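Local atomic coordinates of structural protein VP1 (Trichodysplasia spinulosa-associated polyomavirus, PDB entry 4U60), a protein that forms the pentameric building block of the polyomavirus capsid and binds sialylated glycans such as the GM1 oligosaccharide, probably to attach to host cells. Residues S196-E199 against N200-Y203. Residues are numbered along the deposited sequence; the frame is centred on the assembly and turned at random.
Sequences SKNE and NTRY. With EDO (1,2-ethanediol), chain S.
Asn198 and Thr201 are the first and last residues of a type I beta turn, a local contact that brings the loop after strand 191-193 into the start of strand 201-208. The closing bond is weak though fairly straight: Thr201 N donates to Asn198 O over 3.4 Å at 162°. The two side chains run side by side in the same direction, and a water ties their ends, 2.8 Å from Asn198 OD1 and 2.7 Å from Thr201 OG1. The Asn198 amide also donates through ND2 to Asp194 O, which helps fix its rotation. Asn198 CB lies at the edge of the Tyr203 ring, 3.9 Å from CE2 of Tyr203; the amide and ring planes are 76° apart. Strand 201-208 belongs to the VP1 jelly roll, where it pairs antiparallel with strand 129-136, and this end of it faces the next subunit of the pentamer: Tyr203 OH bonds Glu98 of the second subunit, and Thr201 O bonds Asn221 of that same subunit. Arg202 leaves its backbone away from the turn, but a bend at chi2 (-59°) returns the guanidinium to Glu199. Arg202 NH1 meets Glu199 O at the edge of the guanidinium, in a weak, bent bond of 3.1 Å, while Arg202 NE is held by Leu227 O. A second water donates to Asn198 O and weakly accepts from the same NH1. An ethanediol, probably from the crystallisation liquor, bridges Arg202 and Asn200: its O1 accepts from Arg202 NH2 at 2.8 Å, and its O2 donates to Asn200 OD1, which Leu236 N also grips.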
loop_
_atom_site.group_PDB
_atom_site.type_symbol
_atom_site.label_atom_id
_atom_site.label_comp_id
_atom_site.label_asym_id
_atom_site.label_seq_id
_atom_site.Cartn_x
_atom_site.Cartn_y
_atom_site.Cartn_z
ATOM N N SER C 196 -14.737 -19.366 16.388
ATOM C CA SER C 196 -14.748 -20.759 16.822
ATOM C C SER C 196 -15.907 -21.524 16.210
ATOM O O SER C 196 -15.998 -22.739 16.390
ATOM C CB SER C 196 -14.846 -20.862 18.365
ATOM O OG SER C 196 -16.156 -20.521 18.818
ATOM N N LYS C 197 -16.820 -20.825 15.551
ATOM C CA LYS C 197 -17.937 -21.475 14.861
ATOM C C LYS C 197 -17.873 -21.062 13.395
ATOM O O LYS C 197 -16.785 -21.017 12.843
ATOM C CB LYS C 197 -19.261 -21.118 15.550
ATOM C CG LYS C 197 -19.325 -21.583 17.005
ATOM C CD LYS C 197 -20.694 -21.285 17.589
ATOM C CE LYS C 197 -20.758 -21.523 19.073
ATOM N NZ LYS C 197 -20.590 -22.947 19.419
ATOM N N ASN C 198 -19.018 -20.785 12.781
ATOM C CA ASN C 198 -19.088 -20.337 11.384
ATOM C C ASN C 198 -18.419 -21.280 10.387
ATOM O O ASN C 198 -17.864 -20.850 9.370
ATOM C CB ASN C 198 -18.545 -18.895 11.268
ATOM C CG ASN C 198 -19.507 -17.888 11.841
ATOM O OD1 ASN C 198 -20.669 -17.853 11.446
ATOM N ND2 ASN C 198 -19.071 -17.110 12.809
ATOM N N GLU C 199 -18.547 -22.563 10.639
ATOM C CA GLU C 199 -18.024 -23.577 9.749
ATOM C C GLU C 199 -18.762 -23.580 8.391
ATOM O O GLU C 199 -18.210 -24.000 7.389
ATOM C CB GLU C 199 -18.126 -24.951 10.417
ATOM C CG GLU C 199 -17.319 -25.050 11.723
ATOM C CD GLU C 199 -18.050 -24.650 13.025
ATOM O OE1 GLU C 199 -19.156 -24.034 13.003
ATOM O OE2 GLU C 199 -17.472 -24.975 14.112
ATOM N N ASN C 200 -19.988 -23.070 8.391
ATOM C CA ASN C 200 -20.850 -23.072 7.241
ATOM C C ASN C 200 -21.142 -21.660 6.708
ATOM O O ASN C 200 -22.122 -21.454 6.018
ATOM C CB ASN C 200 -22.147 -23.792 7.647
ATOM C CG ASN C 200 -22.965 -24.249 6.460
ATOM O OD1 ASN C 200 -22.428 -24.644 5.423
ATOM N ND2 ASN C 200 -24.294 -24.233 6.626
ATOM N N THR C 201 -20.259 -20.709 7.016
ATOM C CA THR C 201 -20.309 -19.329 6.515
ATOM C C THR C 201 -18.904 -18.899 6.138
ATOM O O THR C 201 -17.937 -19.298 6.775
ATOM C CB THR C 201 -20.894 -18.379 7.583
ATOM O OG1 THR C 201 -22.285 -18.715 7.778
ATOM C CG2 THR C 201 -20.727 -16.895 7.223
ATOM N N ARG C 202 -18.778 -18.076 5.120
ATOM C CA ARG C 202 -17.503 -17.418 4.838
ATOM C C ARG C 202 -17.690 -15.950 5.133
ATOM O O ARG C 202 -18.676 -15.354 4.707
ATOM C CB ARG C 202 -17.122 -17.587 3.374
ATOM C CG ARG C 202 -17.205 -19.009 2.863
ATOM C CD ARG C 202 -16.314 -19.977 3.637
ATOM N NE ARG C 202 -16.445 -21.282 3.018
ATOM C CZ ARG C 202 -17.049 -22.343 3.545
ATOM N NH1 ARG C 202 -17.505 -22.365 4.806
ATOM N NH2 ARG C 202 -17.159 -23.410 2.798
ATOM N N TYR C 203 -16.755 -15.350 5.854
ATOM C CA TYR C 203 -16.824 -13.902 6.107
ATOM C C TYR C 203 -15.473 -13.228 5.858
ATOM O O TYR C 203 -14.417 -13.857 5.957
ATOM C CB TYR C 203 -17.340 -13.562 7.528
ATOM C CG TYR C 203 -16.528 -14.135 8.667
ATOM C CD1 TYR C 203 -15.375 -13.496 9.133
ATOM C CD2 TYR C 203 -16.925 -15.308 9.299
ATOM C CE1 TYR C 203 -14.637 -14.031 10.186
ATOM C CE2 TYR C 203 -16.208 -15.849 10.351
ATOM C CZ TYR C 203 -15.065 -15.218 10.787
ATOM O OH TYR C 203 -14.339 -15.749 11.817
HETATM C C1 EDO S . -19.278 -25.584 4.460
HETATM O O1 EDO S . -17.852 -25.645 4.333
HETATM C C2 EDO S . -19.887 -26.990 4.498
HETATM O O2 EDO S . -20.903 -27.087 5.515
HETATM O O HOH W 1 -22.724 -19.338 10.347
HETATM O O HOH W 2 -16.029 -21.458 7.213
#